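Local coordinates for alcohol oxidase (Myceliophthora thermophila, PDB 6F74), which binds FAD and probably acts as a flavin-dependent oxidase of the vanillyl-alcohol-oxidase type, at residues Val224-Gly229 against Gln300-His305; Ala249-Gly254 against Gly348-Gly353; Phe253-Asp258 against Ser487-Ala492; Arg438-Glu443 against Lys532-Thr537; Gly476-Asp481 against Ala492-Pro497. All coordinates share one frame; numbering follows the deposited sequence.

Contact 1 of 5, residues Val224-Gly229 against Gln300-His305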
# COMPACT_ATOMS: atom_id res chain seq x y z
N VAL A 224 -20.75 -12.10 -4.45
CA VAL A 224 -20.21 -11.06 -5.33
C VAL A 224 -18.71 -10.92 -5.12
O VAL A 224 -18.14 -11.45 -4.17
CB VAL A 224 -20.93 -9.70 -5.17
CG1 VAL A 224 -22.42 -9.83 -5.52
CG2 VAL A 224 -20.74 -9.16 -3.75
N ILE A 225 -18.10 -10.18 -6.03
CA ILE A 225 -16.66 -9.94 -6.02
C ILE A 225 -16.41 -8.52 -5.55
O ILE A 225 -16.83 -7.56 -6.19
CB ILE A 225 -16.04 -10.16 -7.40
CG1 ILE A 225 -16.25 -11.62 -7.84
CG2 ILE A 225 -14.54 -9.84 -7.38
CD1 ILE A 225 -15.77 -11.93 -9.23
N ALA A 226 -15.73 -8.40 -4.42
CA ALA A 226 -15.22 -7.15 -3.91
C ALA A 226 -13.76 -7.10 -4.34
O ALA A 226 -13.00 -8.04 -4.10
CB ALA A 226 -15.32 -7.11 -2.38
N VAL A 227 -13.40 -5.99 -4.97
CA VAL A 227 -12.09 -5.79 -5.54
C VAL A 227 -11.20 -5.13 -4.47
O VAL A 227 -11.12 -3.90 -4.40
CB VAL A 227 -12.15 -4.97 -6.85
CG1 VAL A 227 -10.78 -4.92 -7.52
CG2 VAL A 227 -13.13 -5.57 -7.82
N GLY A 228 -10.57 -5.97 -3.65
CA GLY A 228 -9.70 -5.56 -2.56
C GLY A 228 -8.27 -5.95 -2.87
O GLY A 228 -7.96 -6.36 -3.98
N GLY A 229 -7.42 -5.86 -1.87
CA GLY A 229 -6.02 -6.22 -1.99
C GLY A 229 -5.78 -7.71 -1.94
O GLY A 229 -6.63 -8.53 -1.55
N GLN A 300 -17.22 4.50 2.80
CA GLN A 300 -17.34 4.53 1.34
C GLN A 300 -18.36 3.49 0.92
O GLN A 300 -18.65 2.51 1.63
CB GLN A 300 -16.00 4.25 0.61
CG GLN A 300 -14.91 5.34 0.78
CD GLN A 300 -13.54 4.97 0.17
OE1 GLN A 300 -13.22 3.80 0.03
NE2 GLN A 300 -12.75 5.98 -0.21
N HIS A 301 -18.93 3.73 -0.25
CA HIS A 301 -19.66 2.72 -0.97
C HIS A 301 -18.77 2.26 -2.13
O HIS A 301 -18.24 3.10 -2.84
CB HIS A 301 -20.95 3.30 -1.54
CG HIS A 301 -22.01 3.59 -0.53
ND1 HIS A 301 -21.82 4.43 0.55
CD2 HIS A 301 -23.31 3.22 -0.50
CE1 HIS A 301 -22.97 4.55 1.22
NE2 HIS A 301 -23.88 3.81 0.61
N ILE A 302 -18.63 0.94 -2.33
CA ILE A 302 -17.89 0.37 -3.45
C ILE A 302 -18.79 -0.44 -4.38
O ILE A 302 -19.70 -1.13 -3.92
CB ILE A 302 -16.70 -0.54 -3.01
CG1 ILE A 302 -17.17 -1.63 -2.05
CG2 ILE A 302 -15.59 0.31 -2.39
CD1 ILE A 302 -16.19 -2.77 -1.87
N LYS A 303 -18.50 -0.39 -5.68
CA LYS A 303 -19.06 -1.34 -6.64
C LYS A 303 -18.63 -2.73 -6.24
O LYS A 303 -17.48 -2.96 -5.82
CB LYS A 303 -18.52 -1.09 -8.04
CG LYS A 303 -18.93 0.19 -8.68
CD LYS A 303 -18.33 0.32 -10.08
CE LYS A 303 -18.44 1.73 -10.65
NZ LYS A 303 -17.17 2.04 -11.45
N VAL A 304 -19.57 -3.67 -6.33
CA VAL A 304 -19.23 -5.10 -6.28
C VAL A 304 -19.80 -5.76 -7.52
O VAL A 304 -20.73 -5.24 -8.14
CB VAL A 304 -19.64 -5.79 -4.96
CG1 VAL A 304 -18.82 -5.21 -3.83
CG2 VAL A 304 -21.13 -5.68 -4.67
N HIS A 305 -19.21 -6.89 -7.90
CA HIS A 305 -19.37 -7.44 -9.23
C HIS A 305 -19.88 -8.87 -9.20
O HIS A 305 -19.53 -9.60 -8.28
CB HIS A 305 -18.01 -7.35 -9.94
CG HIS A 305 -17.51 -5.95 -10.07
ND1 HIS A 305 -17.83 -5.14 -11.14
CD2 HIS A 305 -16.74 -5.21 -9.25
CE1 HIS A 305 -17.27 -3.96 -10.96
NE2 HIS A 305 -16.61 -3.97 -9.82

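Contact 2 of 5, residues Ala249-Gly254 against Gly348-Gly353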
# COMPACT_ATOMS: atom_id res chain seq x y z
N ALA A 249 -8.31 -8.98 -8.61
CA ALA A 249 -9.47 -8.68 -9.45
C ALA A 249 -9.46 -7.33 -10.20
O ALA A 249 -10.41 -7.02 -10.91
CB ALA A 249 -10.74 -8.84 -8.62
N THR A 250 -8.38 -6.55 -10.08
CA THR A 250 -8.39 -5.17 -10.61
C THR A 250 -8.28 -5.09 -12.14
O THR A 250 -8.95 -4.26 -12.75
CB THR A 250 -7.32 -4.26 -9.97
OG1 THR A 250 -6.01 -4.82 -10.13
CG2 THR A 250 -7.61 -4.06 -8.50
N HIS A 251 -7.45 -5.92 -12.76
CA HIS A 251 -7.45 -6.00 -14.22
C HIS A 251 -8.88 -6.19 -14.76
O HIS A 251 -9.31 -5.51 -15.69
CB HIS A 251 -6.56 -7.14 -14.72
CG HIS A 251 -6.74 -7.44 -16.17
ND1 HIS A 251 -6.17 -6.66 -17.15
CD2 HIS A 251 -7.50 -8.36 -16.81
CE1 HIS A 251 -6.56 -7.10 -18.33
NE2 HIS A 251 -7.37 -8.13 -18.16
N ASN A 252 -9.60 -7.13 -14.18
CA ASN A 252 -10.93 -7.47 -14.68
C ASN A 252 -12.00 -6.46 -14.36
O ASN A 252 -12.88 -6.23 -15.18
CB ASN A 252 -11.31 -8.86 -14.19
CG ASN A 252 -10.62 -9.96 -14.95
OD1 ASN A 252 -11.32 -10.66 -15.68
ND2 ASN A 252 -9.29 -10.17 -14.80
N PHE A 253 -11.93 -5.83 -13.17
CA PHE A 253 -13.03 -4.96 -12.71
C PHE A 253 -12.67 -3.52 -12.37
O PHE A 253 -13.53 -2.74 -12.01
CB PHE A 253 -13.66 -5.63 -11.52
CG PHE A 253 -14.20 -7.01 -11.83
CD1 PHE A 253 -15.32 -7.15 -12.66
CD2 PHE A 253 -13.61 -8.13 -11.32
CE1 PHE A 253 -15.82 -8.40 -12.96
CE2 PHE A 253 -14.10 -9.39 -11.63
CZ PHE A 253 -15.20 -9.54 -12.45
N GLY A 254 -11.39 -3.15 -12.52
CA GLY A 254 -10.92 -1.79 -12.22
C GLY A 254 -10.11 -1.70 -10.96
O GLY A 254 -10.23 -2.53 -10.06
N GLY A 348 -6.56 -11.12 -20.78
CA GLY A 348 -7.24 -11.32 -19.50
C GLY A 348 -6.45 -11.95 -18.36
O GLY A 348 -7.03 -12.46 -17.39
N VAL A 349 -5.12 -11.90 -18.46
CA VAL A 349 -4.24 -12.45 -17.45
C VAL A 349 -3.83 -11.34 -16.46
O VAL A 349 -3.54 -10.19 -16.85
CB VAL A 349 -2.97 -13.11 -18.05
CG1 VAL A 349 -2.13 -13.79 -16.98
CG2 VAL A 349 -3.35 -14.16 -19.08
N ALA A 350 -3.81 -11.71 -15.19
CA ALA A 350 -3.38 -10.83 -14.10
C ALA A 350 -2.67 -11.64 -13.03
O ALA A 350 -2.77 -12.88 -12.99
CB ALA A 350 -4.57 -10.08 -13.52
N GLY A 351 -1.98 -10.93 -12.13
CA GLY A 351 -1.39 -11.56 -10.94
C GLY A 351 -0.01 -11.04 -10.61
O GLY A 351 0.35 -9.91 -10.98
N TYR A 352 0.75 -11.85 -9.89
CA TYR A 352 2.00 -11.37 -9.35
C TYR A 352 3.14 -12.33 -9.60
O TYR A 352 2.99 -13.55 -9.42
CB TYR A 352 1.87 -11.10 -7.84
CG TYR A 352 0.73 -10.18 -7.52
CD1 TYR A 352 -0.58 -10.69 -7.27
CD2 TYR A 352 0.91 -8.82 -7.45
CE1 TYR A 352 -1.62 -9.84 -6.98
CE2 TYR A 352 -0.14 -7.96 -7.15
CZ TYR A 352 -1.40 -8.48 -6.91
OH TYR A 352 -2.43 -7.65 -6.60
N GLY A 353 4.28 -11.74 -9.96
CA GLY A 353 5.52 -12.47 -10.20
C GLY A 353 6.65 -11.93 -9.36
O GLY A 353 6.66 -10.74 -9.03

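Contact 3 of 5, residues Phe253-Asp258 against Ser487-Ala492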
# COMPACT_ATOMS: atom_id res chain seq x y z
N PHE A 253 -11.93 -5.83 -13.17
CA PHE A 253 -13.03 -4.96 -12.71
C PHE A 253 -12.67 -3.52 -12.37
O PHE A 253 -13.53 -2.74 -12.01
CB PHE A 253 -13.66 -5.63 -11.52
CG PHE A 253 -14.20 -7.01 -11.83
CD1 PHE A 253 -15.32 -7.15 -12.66
CD2 PHE A 253 -13.61 -8.13 -11.32
CE1 PHE A 253 -15.82 -8.40 -12.96
CE2 PHE A 253 -14.10 -9.39 -11.63
CZ PHE A 253 -15.20 -9.54 -12.45
N GLY A 254 -11.39 -3.15 -12.52
CA GLY A 254 -10.92 -1.79 -12.22
C GLY A 254 -10.11 -1.70 -10.96
O GLY A 254 -10.23 -2.53 -10.06
N LEU A 255 -9.28 -0.67 -10.88
CA LEU A 255 -8.51 -0.41 -9.67
C LEU A 255 -9.43 0.01 -8.53
O LEU A 255 -10.56 0.44 -8.75
CB LEU A 255 -7.45 0.68 -9.87
CG LEU A 255 -6.02 0.37 -10.36
CD1 LEU A 255 -5.04 1.36 -9.76
CD2 LEU A 255 -5.47 -1.01 -10.11
N GLY A 256 -8.91 -0.12 -7.31
CA GLY A 256 -9.66 0.16 -6.09
C GLY A 256 -10.26 1.56 -6.06
O GLY A 256 -11.42 1.76 -5.71
N ALA A 257 -9.46 2.52 -6.45
CA ALA A 257 -9.92 3.92 -6.53
C ALA A 257 -11.16 4.06 -7.38
O ALA A 257 -12.02 4.86 -7.06
CB ALA A 257 -8.84 4.81 -7.09
N ASP A 258 -11.24 3.29 -8.45
CA ASP A 258 -12.40 3.35 -9.34
C ASP A 258 -13.60 2.52 -8.91
O ASP A 258 -14.64 2.62 -9.53
CB ASP A 258 -11.96 3.03 -10.78
CG ASP A 258 -11.15 4.16 -11.42
OD1 ASP A 258 -11.24 5.33 -10.93
OD2 ASP A 258 -10.45 3.87 -12.41
N SER A 487 -12.73 10.08 -12.04
CA SER A 487 -11.56 9.47 -11.43
C SER A 487 -10.37 10.40 -11.32
O SER A 487 -10.13 11.23 -12.19
CB SER A 487 -11.13 8.25 -12.24
OG SER A 487 -10.05 7.62 -11.62
N GLY A 488 -9.60 10.23 -10.24
CA GLY A 488 -8.36 10.95 -10.03
C GLY A 488 -7.09 10.15 -10.27
O GLY A 488 -6.02 10.59 -9.86
N LEU A 489 -7.20 8.99 -10.94
CA LEU A 489 -6.08 8.06 -11.03
C LEU A 489 -5.05 8.59 -11.99
O LEU A 489 -5.38 9.07 -13.07
CB LEU A 489 -6.50 6.66 -11.48
CG LEU A 489 -7.01 5.69 -10.40
CD1 LEU A 489 -7.59 4.47 -11.07
CD2 LEU A 489 -5.89 5.27 -9.45
N HIS A 490 -3.78 8.49 -11.57
CA HIS A 490 -2.62 8.80 -12.43
C HIS A 490 -2.88 8.30 -13.86
O HIS A 490 -3.19 7.12 -14.05
CB HIS A 490 -1.38 8.12 -11.86
CG HIS A 490 -0.08 8.68 -12.35
ND1 HIS A 490 0.21 8.83 -13.69
CD2 HIS A 490 1.03 9.04 -11.67
CE1 HIS A 490 1.44 9.32 -13.81
NE2 HIS A 490 1.96 9.44 -12.60
N PRO A 491 -2.81 9.21 -14.87
CA PRO A 491 -2.98 8.82 -16.28
C PRO A 491 -2.22 7.55 -16.73
O PRO A 491 -2.76 6.73 -17.49
CB PRO A 491 -2.45 10.03 -17.02
CG PRO A 491 -2.73 11.18 -16.12
CD PRO A 491 -2.60 10.66 -14.74
N ALA A 492 -0.97 7.40 -16.28
CA ALA A 492 -0.16 6.25 -16.66
C ALA A 492 -0.82 4.89 -16.40
O ALA A 492 -0.57 3.94 -17.11
CB ALA A 492 1.20 6.32 -15.97

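Contact 4 of 5, residues Arg438-Glu443 against Lys532-Thr537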
# COMPACT_ATOMS: atom_id res chain seq x y z
N ARG A 438 7.51 1.51 -10.76
CA ARG A 438 7.40 2.11 -12.07
C ARG A 438 6.34 1.39 -12.88
O ARG A 438 6.41 0.17 -13.10
CB ARG A 438 8.74 2.08 -12.79
CG ARG A 438 8.78 3.05 -13.97
CD ARG A 438 8.88 4.48 -13.51
NE ARG A 438 8.78 5.45 -14.60
CZ ARG A 438 8.53 6.75 -14.43
NH1 ARG A 438 8.33 7.28 -13.21
NH2 ARG A 438 8.46 7.55 -15.50
N LEU A 439 5.34 2.16 -13.30
CA LEU A 439 4.34 1.66 -14.22
C LEU A 439 5.03 1.54 -15.59
O LEU A 439 5.79 2.43 -15.98
CB LEU A 439 3.14 2.59 -14.28
CG LEU A 439 2.04 2.42 -13.21
CD1 LEU A 439 2.58 2.68 -11.80
CD2 LEU A 439 0.93 3.42 -13.53
N ILE A 440 4.79 0.43 -16.28
CA ILE A 440 5.45 0.12 -17.57
C ILE A 440 4.43 0.07 -18.71
O ILE A 440 3.52 -0.76 -18.68
CB ILE A 440 6.18 -1.23 -17.52
CG1 ILE A 440 7.14 -1.29 -16.32
CG2 ILE A 440 6.95 -1.48 -18.79
CD1 ILE A 440 8.18 -0.19 -16.23
N ASN A 441 4.60 0.97 -19.69
CA ASN A 441 3.75 0.99 -20.90
C ASN A 441 4.30 -0.00 -21.95
O ASN A 441 5.51 -0.24 -22.00
CB ASN A 441 3.68 2.41 -21.48
CG ASN A 441 5.04 2.95 -21.88
OD1 ASN A 441 5.96 2.97 -21.07
ND2 ASN A 441 5.18 3.36 -23.14
N PRO A 442 3.43 -0.58 -22.81
CA PRO A 442 3.92 -1.61 -23.75
C PRO A 442 5.08 -1.20 -24.64
O PRO A 442 5.96 -2.03 -24.92
CB PRO A 442 2.70 -1.90 -24.62
CG PRO A 442 1.53 -1.44 -23.83
CD PRO A 442 2.00 -0.30 -22.98
N GLU A 443 5.07 0.06 -25.07
CA GLU A 443 6.05 0.63 -25.99
C GLU A 443 7.45 0.69 -25.39
O GLU A 443 8.42 0.79 -26.12
CB GLU A 443 5.65 2.06 -26.44
CG GLU A 443 4.33 2.14 -27.22
CD GLU A 443 3.07 2.20 -26.34
OE1 GLU A 443 3.22 2.28 -25.11
OE2 GLU A 443 1.95 2.12 -26.86
N LYS A 532 14.39 5.18 -16.89
CA LYS A 532 14.99 5.12 -18.22
C LYS A 532 14.26 4.14 -19.13
O LYS A 532 14.06 4.43 -20.31
CB LYS A 532 16.47 4.76 -18.15
CG LYS A 532 17.17 4.78 -19.52
CD LYS A 532 18.68 4.65 -19.37
CE LYS A 532 19.36 4.56 -20.71
NZ LYS A 532 20.70 3.94 -20.57
N LEU A 533 13.89 2.99 -18.60
CA LEU A 533 13.06 2.04 -19.33
C LEU A 533 11.70 2.61 -19.71
O LEU A 533 11.31 2.51 -20.88
CB LEU A 533 12.82 0.79 -18.51
CG LEU A 533 11.96 -0.31 -19.15
CD1 LEU A 533 12.60 -0.82 -20.43
CD2 LEU A 533 11.79 -1.42 -18.11
N ALA A 534 10.98 3.17 -18.74
CA ALA A 534 9.66 3.77 -18.98
C ALA A 534 9.59 5.22 -18.51
O ALA A 534 9.09 5.49 -17.42
CB ALA A 534 8.57 2.94 -18.33
N PRO A 535 10.07 6.18 -19.34
CA PRO A 535 10.20 7.56 -18.86
C PRO A 535 8.93 8.39 -18.86
O PRO A 535 8.91 9.47 -18.28
CB PRO A 535 11.26 8.16 -19.78
CG PRO A 535 11.05 7.44 -21.08
CD PRO A 535 10.55 6.06 -20.73
N ASN A 536 7.87 7.91 -19.51
CA ASN A 536 6.66 8.70 -19.70
C ASN A 536 5.50 8.30 -18.83
O ASN A 536 4.41 8.77 -19.06
CB ASN A 536 6.24 8.56 -21.18
CG ASN A 536 7.33 9.02 -22.12
OD1 ASN A 536 8.05 10.01 -21.84
ND2 ASN A 536 7.47 8.32 -23.24
N THR A 537 5.74 7.47 -17.81
CA THR A 537 4.67 6.90 -17.00
C THR A 537 4.64 7.49 -15.57
O THR A 537 4.26 8.64 -15.38
CB THR A 537 4.80 5.36 -16.98
OG1 THR A 537 6.09 4.98 -16.51
CG2 THR A 537 4.63 4.80 -18.43

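Contact 5 of 5, residues Gly476-Asp481 against Ala492-Pro497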
# COMPACT_ATOMS: atom_id res chain seq x y z
N GLY A 476 -6.99 -4.18 -19.23
CA GLY A 476 -8.42 -4.52 -19.18
C GLY A 476 -9.32 -3.37 -18.73
O GLY A 476 -9.38 -2.33 -19.38
N GLN A 477 -10.02 -3.57 -17.62
CA GLN A 477 -11.02 -2.59 -17.17
C GLN A 477 -10.34 -1.31 -16.67
O GLN A 477 -10.91 -0.23 -16.79
CB GLN A 477 -11.94 -3.17 -16.10
CG GLN A 477 -13.15 -2.33 -15.73
CD GLN A 477 -14.08 -2.10 -16.90
OE1 GLN A 477 -14.43 -3.03 -17.62
NE2 GLN A 477 -14.46 -0.83 -17.10
N VAL A 478 -9.11 -1.42 -16.18
CA VAL A 478 -8.36 -0.24 -15.74
C VAL A 478 -8.11 0.70 -16.91
O VAL A 478 -8.19 1.93 -16.76
CB VAL A 478 -7.03 -0.59 -15.04
CG1 VAL A 478 -6.36 0.67 -14.50
CG2 VAL A 478 -7.24 -1.58 -13.90
N PHE A 479 -7.80 0.13 -18.08
CA PHE A 479 -7.65 0.90 -19.32
C PHE A 479 -8.99 1.50 -19.72
O PHE A 479 -9.11 2.70 -19.97
CB PHE A 479 -7.11 -0.01 -20.44
CG PHE A 479 -5.62 -0.32 -20.35
CD1 PHE A 479 -4.83 0.09 -19.28
CD2 PHE A 479 -5.03 -1.06 -21.36
CE1 PHE A 479 -3.48 -0.20 -19.24
CE2 PHE A 479 -3.66 -1.37 -21.31
CZ PHE A 479 -2.89 -0.93 -20.26
N LYS A 480 -10.01 0.66 -19.76
CA LYS A 480 -11.34 1.12 -20.09
C LYS A 480 -11.82 2.28 -19.21
O LYS A 480 -12.40 3.23 -19.72
CB LYS A 480 -12.34 -0.04 -20.02
CG LYS A 480 -13.77 0.37 -20.29
CD LYS A 480 -14.56 -0.79 -20.87
CE LYS A 480 -16.04 -0.45 -21.02
NZ LYS A 480 -16.64 -1.49 -21.89
N ASP A 481 -11.50 2.23 -17.91
CA ASP A 481 -11.99 3.22 -16.96
C ASP A 481 -11.34 4.60 -17.14
O ASP A 481 -11.59 5.51 -16.38
CB ASP A 481 -11.79 2.75 -15.51
CG ASP A 481 -12.71 1.61 -15.12
OD1 ASP A 481 -13.72 1.39 -15.80
OD2 ASP A 481 -12.41 0.93 -14.10
N ALA A 492 -0.97 7.40 -16.28
CA ALA A 492 -0.16 6.25 -16.66
C ALA A 492 -0.82 4.89 -16.40
O ALA A 492 -0.57 3.94 -17.11
CB ALA A 492 1.20 6.32 -15.97
N TRP A 493 -1.70 4.81 -15.40
CA TRP A 493 -2.47 3.57 -15.17
C TRP A 493 -3.27 3.15 -16.40
O TRP A 493 -3.48 1.96 -16.62
CB TRP A 493 -3.46 3.72 -14.02
CG TRP A 493 -2.85 3.62 -12.69
CD1 TRP A 493 -2.74 4.61 -11.77
CD2 TRP A 493 -2.30 2.45 -12.10
NE1 TRP A 493 -2.16 4.13 -10.63
CE2 TRP A 493 -1.85 2.81 -10.82
CE3 TRP A 493 -2.13 1.13 -12.53
CZ2 TRP A 493 -1.25 1.89 -9.94
CZ3 TRP A 493 -1.53 0.22 -11.65
CH2 TRP A 493 -1.10 0.61 -10.38
N ARG A 494 -3.71 4.14 -17.18
CA ARG A 494 -4.54 3.88 -18.32
C ARG A 494 -3.76 3.33 -19.52
O ARG A 494 -4.39 2.89 -20.47
CB ARG A 494 -5.32 5.14 -18.73
CG ARG A 494 -6.06 5.88 -17.59
CD ARG A 494 -6.90 4.92 -16.78
NE ARG A 494 -7.75 5.62 -15.84
CZ ARG A 494 -8.50 5.04 -14.89
NH1 ARG A 494 -8.54 3.72 -14.75
NH2 ARG A 494 -9.22 5.79 -14.06
N VAL A 495 -2.42 3.39 -19.50
CA VAL A 495 -1.58 2.83 -20.57
C VAL A 495 -0.63 1.72 -20.12
O VAL A 495 -0.04 1.07 -20.97
CB VAL A 495 -0.79 3.94 -21.35
CG1 VAL A 495 -1.75 4.92 -22.01
CG2 VAL A 495 0.19 4.70 -20.47
N SER A 496 -0.50 1.49 -18.82
CA SER A 496 0.50 0.56 -18.28
C SER A 496 -0.18 -0.68 -17.71
O SER A 496 -0.93 -0.57 -16.74
CB SER A 496 1.33 1.27 -17.22
OG SER A 496 1.79 2.52 -17.72
N PRO A 497 0.06 -1.85 -18.31
CA PRO A 497 -0.66 -3.03 -17.83
C PRO A 497 -0.08 -3.63 -16.57
O PRO A 497 -0.78 -4.38 -15.88
CB PRO A 497 -0.58 -4.02 -19.00
CG PRO A 497 0.52 -3.55 -19.87
CD PRO A 497 0.83 -2.13 -19.53
O HOH W 1 -10.09 1.12 -12.98

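Contact 1 of 5, residues Val224-Gly229 against Gln300-His305
I225 and H305 face each other as a hydrogen-bonded antiparallel pair, where the short strand 224-225 joins strand 296-306 in an antiparallel sheet close to the FAD. Two backbone bonds make the pair. I225 N donates to H305 O over 2.7 Å, and H305 N returns a bond of 3.0 Å to I225 O. That second oxygen also receives a CA-H...O contact from V304 CA.

The apolar contacts lie beside this bridge. CG2 of V224 meets CG2 of V304 at 3.6 Å, the two side chains crossing obliquely; in each valine a chi1 (to CG1) of -61° or -66° leaves this CG2 methyl between the backbone N and the carbonyl carbon. V304 CG1 approaches A226 CB at 4.2 Å, and V227 CG2 comes within 3.9 Å of CD2 on the H305 imidazole. The imidazole is held by Q259, which bonds its NE2, and by F253, stacked on the ring.

Further along, the chain runs to G229, which touches the FAD. Two reciprocal bonds and a seam of buried methyls therefore fix, without any charge pair between the segments, the point from which the chain departs toward the flavin cofactor.

Contact 2 of 5, residues Ala249-Gly254 against Gly348-Gly353
With CG anti to the backbone N (chi1 169°) and the imidazole turned by a chi2 of 78°, H251 reaches from the short helix 250-253 to G348-A350, where the chain enters strand 349-356, laying its ring beneath V349 O and beside G348. The opposite segment begins in a Schellman motif: G348, with positive phi, is the C-prime residue that ends helix 328-346 and turns the chain into a strand of the seven-stranded antiparallel sheet. The contact thus joins a helix near the FAD site to the turn between helix 328-346 and the strand. Beyond A350 that strand carries Y352, whose OH is hydrogen-bonded to ND1 of the FAD-binding residue H246.

No hydrogen bond links the two segments. V349 O stands over the centre of one face of the H251 ring, 4.2 Å above its plane, while NE2 of H251 lies 3.5 Å from G348 CA. N252 adds little, its ND2 staying 4.1 Å from G348 O. The ring's other nitrogen, ND1, is bonded to S474 O, a bond that would fix the ring's rotation.

Replacing H251 by an alanine is likely to leave S474 O without this donor and to open a gap beside G348.

At the root of the side chain, H251 CB rests on A350 CB at 3.7 Å.

Contact 3 of 5, residues Phe253-Asp258 against Ser487-Ala492
D258 and S487 make the single hydrogen bond of this contact: the hydroxyl OG of S487 donates to D258 OD1 over 2.7 Å, on the syn lone pair of the carboxylate oxygen. A chi1 of -177° turns OG toward D258, and as a hydroxyl it also accepts from L489 N at 3.2 Å, closing an ST turn.

The tight part is the apolar end of L489, whose two methyls divide the work. CD2 meets A257 CB at 3.8 Å and L255 CD1 at 4.0 Å; CD1 turns to L255 CB and to the carboxylate of D258, with OD2 of D258 only 3.2 Å away. L489 is buried, as are L255, A257 and D258. The looser side is that of S487, which is partly exposed and offers only CB and OG to the carboxylate.

The buried carboxylate is well compensated, with salt bridges to R494 and R288. Two guanidinium groups and a hydroxyl would probably keep D258 ionised.

The first segment leads from helix 250-253 into the weakly bonded helix 256-259, which precedes strand 260-266; the second is an irregular loop between helix 477-480 and strand 498-503, with H490 NE2 tied to D553 O of helix 551-556.

Contact 4 of 5, residues Arg438-Glu443 against Lys532-Thr537
At an outermost strand of the seven-stranded antiparallel sheet, 435-440, the chain meets the end of helix 512-533, where A534 leaves helical geometry and opens a type I beta turn to T537. R438 takes hold of this turn side-on: its NE and NH2 both donate to A534 O, at 2.8 Å and 2.9 Å, and the oxygen lies in the guanidinium plane. A bend at chi2 (74°) brings the guanidinium round to the turn, and T537 OG1 stands over one of its faces. That hydroxyl instead donates to L439 O over 2.6 Å, from a position tilted 27° out of the carbonyl plane. Two main-chain carbonyls, one on each segment, are thus gripped by side chains of the other.

I440 CD1 packs beside these bonds on A534 CB at 3.8 Å and more distantly on L533 CD2. The T537 methyl CG2 lies against the amide oxygen OD1 of N441 at 3.5 Å, while ND2 of N441 is bonded within its own segment to E443 OE1.

Strand 435-440 pairs with strand 498-503 through R438 and I440, L533 also packs on helix 448-458, and L439 reaches G538 by a backbone bond just short of the FAD-binding Y540.

Contact 5 of 5, residues Gly476-Asp481 against Ala492-Pro497
The F479 ring and the R494 guanidinium each carry a backbone carbonyl over one face. R494 O stands 3.0 Å above the plane of the phenyl, offset toward its rim, and W493 O and the P497 ring atom CD lie at the ring's edge, in plane. D481 O sits 3.3 Å above the guanidinium plane, likewise off centre, while a water takes a place at its edge. The segments are helix 477-480, with G476 at the N-cap position, and the helix-like turn 492-494 that leads to strand 498-503 of the seven-stranded sheet.

The R494 side chain folds back on the helix through a kinked second torsion (chi2 -51°), and NH1 donates to V478 O over 2.7 Å. It meets that oxygen on a lone pair, but the bond is bent (142°) and the acceptor is tilted from the guanidinium plane. The V478 side chain crosses that of R494 at about a right angle, its CG1 3.8 Å from R494 NH1 and 4.2 Å from W493 CB. The water donates to D481 OD2 and makes a weak bond to NH1, a loose bridge between two groups of opposite charge. R494 is also a salt-bridge partner of D258.

A methionine in place of R494 would probably leave V478 O without this donor and the D258 carboxylate without one of its positive partners.

W493 lies near the FAD-binding residues H246 and Y540. At the start of the turn, A492 O accepts from V495 N and S496 OG on opposite faces of its plane, the hydroxyl at 2.8 Å.

Contacts 2 and 3 share F253 and G254, and F253 also meets contact 1, packing with CD1 3.5 Å from H305 ND1. Contacts 3 and 5 share A492, lie about 8 Å apart between centres and are joined by the salt bridge from D258 OD2 to R494 NH2, at 2.8 Å. Contact 5 meets contact 2 through H251 O and Q477 N, a probable hydrogen bond, and is nested inside the loop closed by contact 4. Contacts 1 and 4 stand about 29 Å apart between centres. The FAD lies nearest contact 1, where G229 touches it; in contact 3 the side chain of L255 is about 7 Å from the bound FAD.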